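Biogenic amine-binding protein (Rhodnius prolixus, PDB 4GE1) binds biogenic amines such as serotonin and norepinephrine as a salivary lipocalin of a blood-feeding insect, and is captured here holding tryptamine in its barrel. Local coordinates at residues Asn42-Leu47 with Phe60-Pro65; Ser23-His28 with Arg141-Lys146. All blocks are in the same frame, centred on the assembly; numbering follows the deposited sequence.

Contact 1 of 2, residues Asn42-Leu47 with Phe60-Pro65. With TSS (2-(1H-indol-3-yl)ethanamine), chain E.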
ATOM      1  N   ASN A  42      -1.164  -9.192  -8.876  1.00 33.16           N
ATOM      2  CA  ASN A  42       0.117  -8.495  -9.052  1.00 32.38           C
ATOM      3  C   ASN A  42       1.147  -8.678  -7.927  1.00 40.06           C
ATOM      4  O   ASN A  42       0.806  -9.063  -6.801  1.00 36.07           O
ATOM      5  CB  ASN A  42      -0.103  -6.987  -9.224  1.00 36.33           C
ATOM      6  CG  ASN A  42      -1.054  -6.646 -10.353  1.00 34.27           C
ATOM      7  OD1 ASN A  42      -0.773  -6.897 -11.526  1.00 43.94           O
ATOM      8  ND2 ASN A  42      -2.170  -6.022 -10.005  1.00 33.99           N
ATOM      9  N   CYS A  43       2.406  -8.377  -8.255  1.00 26.96           N
ATOM     10  CA  CYS A  43       3.496  -8.305  -7.292  1.00 23.18           C
ATOM     11  C   CYS A  43       3.775  -6.827  -7.073  1.00 29.88           C
ATOM     12  O   CYS A  43       4.220  -6.124  -7.995  1.00 26.63           O
ATOM     13  CB  CYS A  43       4.755  -8.958  -7.862  1.00 32.97           C
ATOM     14  SG  CYS A  43       4.528 -10.661  -8.414  1.00 51.42           S
ATOM     15  N   THR A  44       3.495  -6.342  -5.874  1.00 27.61           N
ATOM     16  CA  THR A  44       3.696  -4.929  -5.598  1.00 30.91           C
ATOM     17  C   THR A  44       4.785  -4.702  -4.554  1.00 27.53           C
ATOM     18  O   THR A  44       4.819  -5.349  -3.508  1.00 29.62           O
ATOM     19  CB  THR A  44       2.397  -4.220  -5.174  1.00 33.68           C
ATOM     20  OG1 THR A  44       1.492  -4.149  -6.291  1.00 27.08           O
ATOM     21  CG2 THR A  44       2.714  -2.799  -4.695  1.00 31.98           C
ATOM     22  N   LYS A  45       5.697  -3.795  -4.869  1.00 28.45           N
ATOM     23  CA  LYS A  45       6.674  -3.325  -3.901  1.00 28.23           C
ATOM     24  C   LYS A  45       6.543  -1.818  -3.885  1.00 25.78           C
ATOM     25  O   LYS A  45       6.314  -1.195  -4.930  1.00 22.21           O
ATOM     26  CB  LYS A  45       8.091  -3.735  -4.315  1.00 32.99           C
ATOM     27  CG  LYS A  45       9.197  -3.136  -3.458  1.00 33.56           C
ATOM     28  CD  LYS A  45      10.565  -3.680  -3.862  1.00 34.42           C
ATOM     29  CE  LYS A  45      11.660  -3.186  -2.917  1.00 36.19           C
ATOM     30  NZ  LYS A  45      12.986  -3.830  -3.200  1.00 33.41           N
ATOM     31  N   PHE A  46       6.648  -1.217  -2.708  1.00 26.66           N
ATOM     32  CA  PHE A  46       6.661   0.236  -2.672  1.00 25.34           C
ATOM     33  C   PHE A  46       7.749   0.829  -1.794  1.00 29.74           C
ATOM     34  O   PHE A  46       8.243   0.192  -0.859  1.00 28.20           O
ATOM     35  CB  PHE A  46       5.268   0.863  -2.442  1.00 31.01           C
ATOM     36  CG  PHE A  46       4.605   0.511  -1.129  1.00 35.50           C
ATOM     37  CD1 PHE A  46       4.545   1.443  -0.098  1.00 33.51           C
ATOM     38  CD2 PHE A  46       3.968  -0.709  -0.953  1.00 32.76           C
ATOM     39  CE1 PHE A  46       3.891   1.151   1.106  1.00 33.37           C
ATOM     40  CE2 PHE A  46       3.303  -1.009   0.246  1.00 31.98           C
ATOM     41  CZ  PHE A  46       3.279  -0.079   1.279  1.00 33.13           C
ATOM     42  N   LEU A  47       8.145   2.042  -2.153  1.00 28.72           N
ATOM     43  CA  LEU A  47       9.231   2.739  -1.484  1.00 24.23           C
ATOM     44  C   LEU A  47       8.686   4.047  -0.940  1.00 18.92           C
ATOM     45  O   LEU A  47       8.010   4.785  -1.651  1.00 29.07           O
ATOM     46  CB  LEU A  47      10.345   3.023  -2.500  1.00 31.56           C
ATOM     47  CG  LEU A  47      11.743   3.363  -1.998  1.00 39.02           C
ATOM     48  CD1 LEU A  47      12.339   2.152  -1.310  1.00 44.18           C
ATOM     49  CD2 LEU A  47      12.627   3.809  -3.159  1.00 41.81           C
ATOM     50  N   PHE A  60       4.831   3.235  -5.853  1.00 25.93           N
ATOM     51  CA  PHE A  60       4.472   1.827  -6.030  1.00 24.44           C
ATOM     52  C   PHE A  60       4.890   1.282  -7.397  1.00 26.48           C
ATOM     53  O   PHE A  60       4.684   1.925  -8.424  1.00 27.77           O
ATOM     54  CB  PHE A  60       2.959   1.628  -5.862  1.00 27.07           C
ATOM     55  CG  PHE A  60       2.426   2.010  -4.494  1.00 29.66           C
ATOM     56  CD1 PHE A  60       2.147   3.330  -4.187  1.00 23.15           C
ATOM     57  CD2 PHE A  60       2.166   1.039  -3.536  1.00 28.38           C
ATOM     58  CE1 PHE A  60       1.643   3.682  -2.939  1.00 28.25           C
ATOM     59  CE2 PHE A  60       1.661   1.386  -2.278  1.00 30.48           C
ATOM     60  CZ  PHE A  60       1.403   2.702  -1.983  1.00 21.88           C
ATOM     61  N   SER A  61       5.487   0.095  -7.389  1.00 22.68           N
ATOM     62  CA  SER A  61       5.703  -0.679  -8.602  1.00 31.67           C
ATOM     63  C   SER A  61       4.761  -1.892  -8.590  1.00 30.45           C
ATOM     64  O   SER A  61       4.876  -2.768  -7.733  1.00 29.25           O
ATOM     65  CB  SER A  61       7.170  -1.130  -8.684  1.00 27.37           C
ATOM     66  OG  SER A  61       7.348  -2.187  -9.608  1.00 30.65           O
ATOM     67  N   ASN A  62       3.821  -1.938  -9.527  1.00 23.78           N
ATOM     68  CA  ASN A  62       2.924  -3.086  -9.610  1.00 21.90           C
ATOM     69  C   ASN A  62       3.198  -3.890 -10.859  1.00 27.08           C
ATOM     70  O   ASN A  62       3.014  -3.397 -11.969  1.00 27.27           O
ATOM     71  CB  ASN A  62       1.465  -2.639  -9.622  1.00 23.04           C
ATOM     72  CG  ASN A  62       1.182  -1.592  -8.591  1.00 26.84           C
ATOM     73  OD1 ASN A  62       1.267  -1.849  -7.390  1.00 31.06           O
ATOM     74  ND2 ASN A  62       0.839  -0.400  -9.048  1.00 29.55           N
ATOM     75  N   TYR A  63       3.621  -5.132 -10.666  1.00 26.34           N
ATOM     76  CA  TYR A  63       3.978  -5.992 -11.782  1.00 31.48           C
ATOM     77  C   TYR A  63       2.980  -7.134 -11.945  1.00 31.32           C
ATOM     78  O   TYR A  63       2.736  -7.893 -11.001  1.00 29.86           O
ATOM     79  CB  TYR A  63       5.372  -6.576 -11.581  1.00 25.11           C
ATOM     80  CG  TYR A  63       5.788  -7.476 -12.717  1.00 32.05           C
ATOM     81  CD1 TYR A  63       6.072  -6.947 -13.966  1.00 33.77           C
ATOM     82  CD2 TYR A  63       5.886  -8.853 -12.544  1.00 25.40           C
ATOM     83  CE1 TYR A  63       6.448  -7.754 -15.012  1.00 41.05           C
ATOM     84  CE2 TYR A  63       6.262  -9.678 -13.595  1.00 30.35           C
ATOM     85  CZ  TYR A  63       6.545  -9.119 -14.826  1.00 38.09           C
ATOM     86  OH  TYR A  63       6.924  -9.911 -15.886  1.00 38.93           O
ATOM     87  N   ASN A  64       2.414  -7.246 -13.144  1.00 24.33           N
ATOM     88  CA  ASN A  64       1.506  -8.351 -13.482  1.00 31.44           C
ATOM     89  C   ASN A  64       2.225  -9.426 -14.304  1.00 33.81           C
ATOM     90  O   ASN A  64       2.499  -9.223 -15.482  1.00 31.00           O
ATOM     91  CB  ASN A  64       0.296  -7.831 -14.258  1.00 25.27           C
ATOM     92  CG  ASN A  64      -0.758  -8.914 -14.496  1.00 35.77           C
ATOM     93  OD1 ASN A  64      -0.669  -9.685 -15.450  1.00 34.09           O
ATOM     94  ND2 ASN A  64      -1.750  -8.977 -13.617  1.00 30.48           N
ATOM     95  N   PRO A  65       2.547 -10.566 -13.677  1.00 28.45           N
ATOM     96  CA  PRO A  65       3.252 -11.664 -14.353  1.00 28.81           C
ATOM     97  C   PRO A  65       2.516 -12.234 -15.575  1.00 40.19           C
ATOM     98  O   PRO A  65       3.169 -12.593 -16.558  1.00 40.64           O
ATOM     99  CB  PRO A  65       3.363 -12.729 -13.259  1.00 33.61           C
ATOM    100  CG  PRO A  65       3.296 -11.958 -11.979  1.00 35.85           C
ATOM    101  CD  PRO A  65       2.337 -10.844 -12.248  1.00 33.26           C
TER
HETATM  102  N1  TSS E 201      -0.831   1.763  -4.460  1.00 34.81           N
HETATM  103  CA  TSS E 201      -2.257   1.878  -4.274  1.00 33.03           C
HETATM  104  CB  TSS E 201      -2.885   0.982  -3.253  1.00 28.36           C
HETATM  105  CG  TSS E 201      -2.115   0.706  -2.000  1.00 22.27           C
HETATM  106  CD1 TSS E 201      -1.533  -0.500  -1.637  1.00 26.25           C
HETATM  107  NE1 TSS E 201      -0.942  -0.362  -0.432  1.00 28.66           N
HETATM  108  CE2 TSS E 201      -1.110   0.933   0.015  1.00 29.18           C
HETATM  109  CD2 TSS E 201      -1.835   1.612  -0.931  1.00 23.34           C
HETATM  110  CZ2 TSS E 201      -0.676   1.591   1.198  1.00 31.48           C
HETATM  111  CH2 TSS E 201      -0.999   2.928   1.408  1.00 29.68           C
HETATM  112  CZ3 TSS E 201      -1.738   3.619   0.446  1.00 33.62           C
HETATM  113  CE3 TSS E 201      -2.158   2.973  -0.722  1.00 23.18           C
HETATM  114  O   HOH W   1       6.579  -4.698  -8.902  1.00 25.62           O

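Contact 2 of 2, residues Ser23-His28 with Arg141-Lys146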
ATOM      1  N   SER A  23      11.131   0.170   2.442  1.00 36.84           N
ATOM      2  CA  SER A  23      10.138  -0.333   1.496  1.00 38.10           C
ATOM      3  C   SER A  23       9.276  -1.465   2.063  1.00 36.12           C
ATOM      4  O   SER A  23       9.582  -2.032   3.120  1.00 31.85           O
ATOM      5  CB  SER A  23      10.835  -0.815   0.223  1.00 33.02           C
ATOM      6  OG  SER A  23      11.726  -1.871   0.528  1.00 33.46           O
ATOM      7  N   TRP A  24       8.210  -1.791   1.331  1.00 28.98           N
ATOM      8  CA  TRP A  24       7.252  -2.827   1.710  1.00 32.08           C
ATOM      9  C   TRP A  24       6.893  -3.716   0.523  1.00 31.17           C
ATOM     10  O   TRP A  24       6.810  -3.248  -0.604  1.00 31.94           O
ATOM     11  CB  TRP A  24       5.951  -2.187   2.207  1.00 29.28           C
ATOM     12  CG  TRP A  24       6.047  -1.473   3.547  1.00 35.41           C
ATOM     13  CD1 TRP A  24       6.203  -0.130   3.756  1.00 36.03           C
ATOM     14  CD2 TRP A  24       5.955  -2.069   4.847  1.00 32.11           C
ATOM     15  NE1 TRP A  24       6.220   0.142   5.104  1.00 38.14           N
ATOM     16  CE2 TRP A  24       6.070  -1.032   5.793  1.00 33.88           C
ATOM     17  CE3 TRP A  24       5.786  -3.382   5.302  1.00 31.93           C
ATOM     18  CZ2 TRP A  24       6.030  -1.268   7.162  1.00 36.34           C
ATOM     19  CZ3 TRP A  24       5.743  -3.610   6.653  1.00 33.81           C
ATOM     20  CH2 TRP A  24       5.868  -2.560   7.572  1.00 34.09           C
ATOM     21  N   TYR A  25       6.665  -4.999   0.788  1.00 31.52           N
ATOM     22  CA  TYR A  25       6.133  -5.904  -0.215  1.00 31.75           C
ATOM     23  C   TYR A  25       4.696  -6.255   0.157  1.00 35.81           C
ATOM     24  O   TYR A  25       4.401  -6.542   1.318  1.00 28.57           O
ATOM     25  CB  TYR A  25       6.960  -7.186  -0.286  1.00 36.70           C
ATOM     26  CG  TYR A  25       8.381  -6.980  -0.754  1.00 37.93           C
ATOM     27  CD1 TYR A  25       9.407  -6.750   0.157  1.00 41.50           C
ATOM     28  CD2 TYR A  25       8.698  -7.016  -2.103  1.00 35.44           C
ATOM     29  CE1 TYR A  25      10.713  -6.557  -0.266  1.00 43.63           C
ATOM     30  CE2 TYR A  25      10.003  -6.826  -2.536  1.00 44.51           C
ATOM     31  CZ  TYR A  25      11.004  -6.592  -1.611  1.00 40.80           C
ATOM     32  OH  TYR A  25      12.301  -6.409  -2.034  1.00 43.75           O
ATOM     33  N   ILE A  26       3.807  -6.221  -0.829  1.00 32.38           N
ATOM     34  CA  ILE A  26       2.422  -6.631  -0.617  1.00 38.50           C
ATOM     35  C   ILE A  26       2.307  -8.128  -0.864  1.00 35.47           C
ATOM     36  O   ILE A  26       2.401  -8.592  -2.000  1.00 30.86           O
ATOM     37  CB  ILE A  26       1.455  -5.845  -1.507  1.00 30.09           C
ATOM     38  CG1 ILE A  26       1.692  -4.342  -1.309  1.00 31.71           C
ATOM     39  CG2 ILE A  26       0.011  -6.205  -1.169  1.00 29.31           C
ATOM     40  CD1 ILE A  26       0.589  -3.467  -1.831  1.00 32.64           C
ATOM     41  N   THR A  27       2.130  -8.883   0.214  1.00 30.49           N
ATOM     42  CA  THR A  27       2.190 -10.336   0.138  1.00 38.72           C
ATOM     43  C   THR A  27       0.825 -10.996  -0.073  1.00 37.50           C
ATOM     44  O   THR A  27       0.721 -12.011  -0.758  1.00 40.43           O
ATOM     45  CB  THR A  27       2.855 -10.920   1.396  1.00 42.59           C
ATOM     46  OG1 THR A  27       2.178 -10.436   2.564  1.00 40.15           O
ATOM     47  CG2 THR A  27       4.318 -10.504   1.452  1.00 39.67           C
ATOM     48  N   HIS A  28      -0.209 -10.423   0.530  1.00 34.02           N
ATOM     49  CA  HIS A  28      -1.559 -10.981   0.473  1.00 33.93           C
ATOM     50  C   HIS A  28      -2.540  -9.830   0.396  1.00 43.25           C
ATOM     51  O   HIS A  28      -2.290  -8.758   0.955  1.00 33.76           O
ATOM     52  CB  HIS A  28      -1.880 -11.771   1.741  1.00 37.61           C
ATOM     53  CG  HIS A  28      -0.938 -12.903   2.018  1.00 43.11           C
ATOM     54  ND1 HIS A  28       0.357 -12.706   2.438  1.00 45.50           N
ATOM     55  CD2 HIS A  28      -1.117 -14.242   1.954  1.00 47.71           C
ATOM     56  CE1 HIS A  28       0.942 -13.878   2.614  1.00 47.10           C
ATOM     57  NE2 HIS A  28       0.070 -14.826   2.325  1.00 48.11           N
ATOM     58  N   ARG A 141       8.225  -6.421   5.197  1.00 40.74           N
ATOM     59  CA  ARG A 141       9.496  -5.780   4.885  1.00 43.48           C
ATOM     60  C   ARG A 141      10.305  -6.695   3.972  1.00 44.90           C
ATOM     61  O   ARG A 141      11.234  -6.249   3.299  1.00 50.74           O
ATOM     62  CB  ARG A 141      10.276  -5.467   6.164  1.00 37.26           C
ATOM     63  CG  ARG A 141       9.667  -4.348   7.018  1.00 37.68           C
ATOM     64  CD  ARG A 141       9.543  -3.030   6.250  1.00 36.73           C
ATOM     65  NE  ARG A 141       9.391  -1.884   7.146  1.00 37.96           N
ATOM     66  CZ  ARG A 141       9.256  -0.623   6.741  1.00 40.52           C
ATOM     67  NH1 ARG A 141       9.243  -0.338   5.449  1.00 30.32           N
ATOM     68  NH2 ARG A 141       9.141   0.358   7.634  1.00 38.33           N
ATOM     69  N   THR A 142       9.947  -7.979   3.966  1.00 40.35           N
ATOM     70  CA  THR A 142      10.548  -8.951   3.061  1.00 36.28           C
ATOM     71  C   THR A 142       9.490  -9.500   2.101  1.00 41.12           C
ATOM     72  O   THR A 142       8.300  -9.195   2.233  1.00 39.86           O
ATOM     73  CB  THR A 142      11.232 -10.101   3.816  1.00 36.31           C
ATOM     74  OG1 THR A 142      10.326 -10.638   4.784  1.00 46.34           O
ATOM     75  CG2 THR A 142      12.497  -9.602   4.535  1.00 38.69           C
ATOM     76  N   GLU A 143       9.926 -10.295   1.131  1.00 39.88           N
ATOM     77  CA  GLU A 143       9.033 -10.778   0.082  1.00 47.08           C
ATOM     78  C   GLU A 143       7.973 -11.735   0.630  1.00 46.76           C
ATOM     79  O   GLU A 143       6.876 -11.839   0.080  1.00 46.66           O
ATOM     80  CB  GLU A 143       9.833 -11.436  -1.050  1.00 42.64           C
ATOM     81  CG  GLU A 143      10.857 -10.507  -1.680  1.00 51.89           C
ATOM     82  CD  GLU A 143      11.550 -11.114  -2.889  1.00 60.39           C
ATOM     83  OE1 GLU A 143      12.780 -10.942  -3.016  1.00 74.06           O
ATOM     84  OE2 GLU A 143      10.868 -11.747  -3.719  1.00 56.88           O
ATOM     85  N   ASN A 144       8.308 -12.427   1.714  1.00 55.37           N
ATOM     86  CA  ASN A 144       7.368 -13.324   2.386  1.00 58.67           C
ATOM     87  C   ASN A 144       7.121 -12.841   3.810  1.00 56.29           C
ATOM     88  O   ASN A 144       7.954 -12.130   4.375  1.00 56.56           O
ATOM     89  CB  ASN A 144       7.918 -14.754   2.415  1.00 66.04           C
ATOM     90  CG  ASN A 144       8.495 -15.187   1.076  1.00 77.03           C
ATOM     91  OD1 ASN A 144       7.769 -15.647   0.192  1.00 78.82           O
ATOM     92  ND2 ASN A 144       9.811 -15.042   0.921  1.00 75.05           N
ATOM     93  N   VAL A 145       5.985 -13.212   4.398  1.00 48.77           N
ATOM     94  CA  VAL A 145       5.742 -12.849   5.786  1.00 43.11           C
ATOM     95  C   VAL A 145       6.631 -13.697   6.693  1.00 47.57           C
ATOM     96  O   VAL A 145       6.671 -14.921   6.571  1.00 58.31           O
ATOM     97  CB  VAL A 145       4.256 -13.011   6.188  1.00 52.72           C
ATOM     98  CG1 VAL A 145       4.058 -12.610   7.639  1.00 50.35           C
ATOM     99  CG2 VAL A 145       3.358 -12.178   5.285  1.00 47.63           C
ATOM    100  N   LYS A 146       7.365 -13.041   7.586  1.00 58.13           N
ATOM    101  CA  LYS A 146       8.198 -13.759   8.545  1.00 63.35           C
ATOM    102  C   LYS A 146       7.344 -14.741   9.335  1.00 66.02           C
ATOM    103  O   LYS A 146       6.302 -14.373   9.878  1.00 64.26           O
ATOM    104  CB  LYS A 146       8.890 -12.783   9.498  1.00 68.57           C
ATOM    105  CG  LYS A 146      10.001 -11.985   8.854  1.00 76.20           C
ATOM    106  CD  LYS A 146      11.101 -12.906   8.362  1.00 82.17           C
ATOM    107  CE  LYS A 146      12.226 -12.130   7.708  1.00 77.54           C
ATOM    108  NZ  LYS A 146      13.278 -13.048   7.201  1.00 80.18           N
TER
HETATM  109  O   HOH W   2      12.441  -3.801   2.540  1.00 37.23           O

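Contact 1 of 2, residues Asn42-Leu47 with Phe60-Pro65
Residues 43-47 and 60-64 run antiparallel as the two arms of a beta hairpin, their axes 4.7 Å apart at closest approach, with Cys43-Tyr63 and Lys45-Ser61 as hydrogen-bonded pairs and Thr44-Asn62 and Phe46-Phe60 as non-hydrogen-bonded pairs. On the face carrying Thr44, Phe46, Phe60 and Asn62, the two phenyl rings form an offset stack, centroids 4.4 Å apart and planes 29° from parallel. Phe46 CG sits between the backbone N and the carbonyl carbon (chi1 62°), which lays the ring alongside Phe60, whose CE2 lies over the rim of the Phe46 ring, 3.3 Å from Phe46 CG. The other face of Phe60 receives the ligand amine: tryptamine N1 sits over the ring centre, 3.2 Å from Phe60 CD2, and the ligand hydrogen-bonds Asp73 and Gln139. Thr44 CG2 meets the edge of the same ring. Thr44 OG1 donates to a lone pair of Asn62 OD1 at 2.6 Å, while Asn62 ND2 hydrogen-bonds Asp73 and Ser71; these bonds would fix the amide's rotation. At the hairpin's open end Asn64 ND2 hydrogen-bonds Asn42 OD1 at 3.1 Å from above its carbonyl plane; ND2 also hydrogen-bonds Val38 O, and Asn64 OD1 accepts from Ala67 N. The hairpin lies between strands 23-31 and 69-78 of the lipocalin barrel, its Lys45-Ser61 face packed against Leu184 of helix 181-189, and Cys43 is disulfide-bonded to Cys177.

Contact 2 of 2, residues Ser23-His28 with Arg141-Lys146
Arg141 lays its side chain over the indole of Trp24, and the loop 141-146 runs on alongside strand 23-28 as far as Thr27 and His28. From CB the arginine chain turns at CG, which approaches Trp24 CZ3 at 4.0 Å. A bend about the CB-CG bond (chi2 -58°) then carries CD back over the ring: CD stands above the six-membered ring, 3.7 Å from its centroid and only 4° off the normal, a CH-pi contact. NE lies over the CZ2-CH2 bond of Trp24 and also hydrogen-bonds Tyr117 O. At CZ the guanidinium lies flat on the indole with the planes 13° apart, making an off-centre cation-pi contact. NH1 ends near Trp24 NE1, where two donors face each other without bonding, and donates one hydrogen to Ser23 O at 2.9 Å, with a weak second bond to Thr21 O; the Ser23 oxygen lies in the guanidinium plane, although NH1 stands above the plane of the Ser23 carbonyl. NH2 hydrogen-bonds Phe19 O.

Farther along, Glu143 CG sits over one face of the Tyr25 ring, 3.9 Å from its centroid, while the Arg141 carbonyl oxygen meets the ring edge. Tyr25 OH is hydrogen-bonded to Lys45 NZ. Thr27 CG2 touches Glu143 O, and Val145 CG2 packs at 3.4 Å against Thr27 OG1, which is hydrogen-bonded to His28 ND1. Thr27 and His28 form a classic beta bulge opposite Val138.

An arginine stacked across the tryptophan near the start of the first strand is a familiar lipocalin feature. Here its guanidinium is held by carbonyl oxygens rather than a carboxylate, so its positive charge is probably stabilised by the indole pi face and by the peptide carbonyls of Ser23, Tyr117 and Phe19. The stack and these bonds join strand 23-31 to the chain that leaves strand 130-140.

Strand 23-31 comes first and supplies one side of contact 2. The hairpin of contact 1 follows, with 12 residues, mostly the ends of its two strands plus a short connection, between Leu47 and Phe60. The remaining barrel strands are then laid down before residues 141-146 return to the first strand, so contact 2 closes a long loop, within which the shorter loop of contact 1 lies entirely. The two contacts meet where strands 23-31 and 43-50 pair: Phe46 N hydrogen-bonds Trp24 O at 2.9 Å, and Leu47 packs on Ser23. Contact 1 joins the second and third strands beside the ligand, whereas contact 2 fastens the segment leading towards helix 150-159 onto the first.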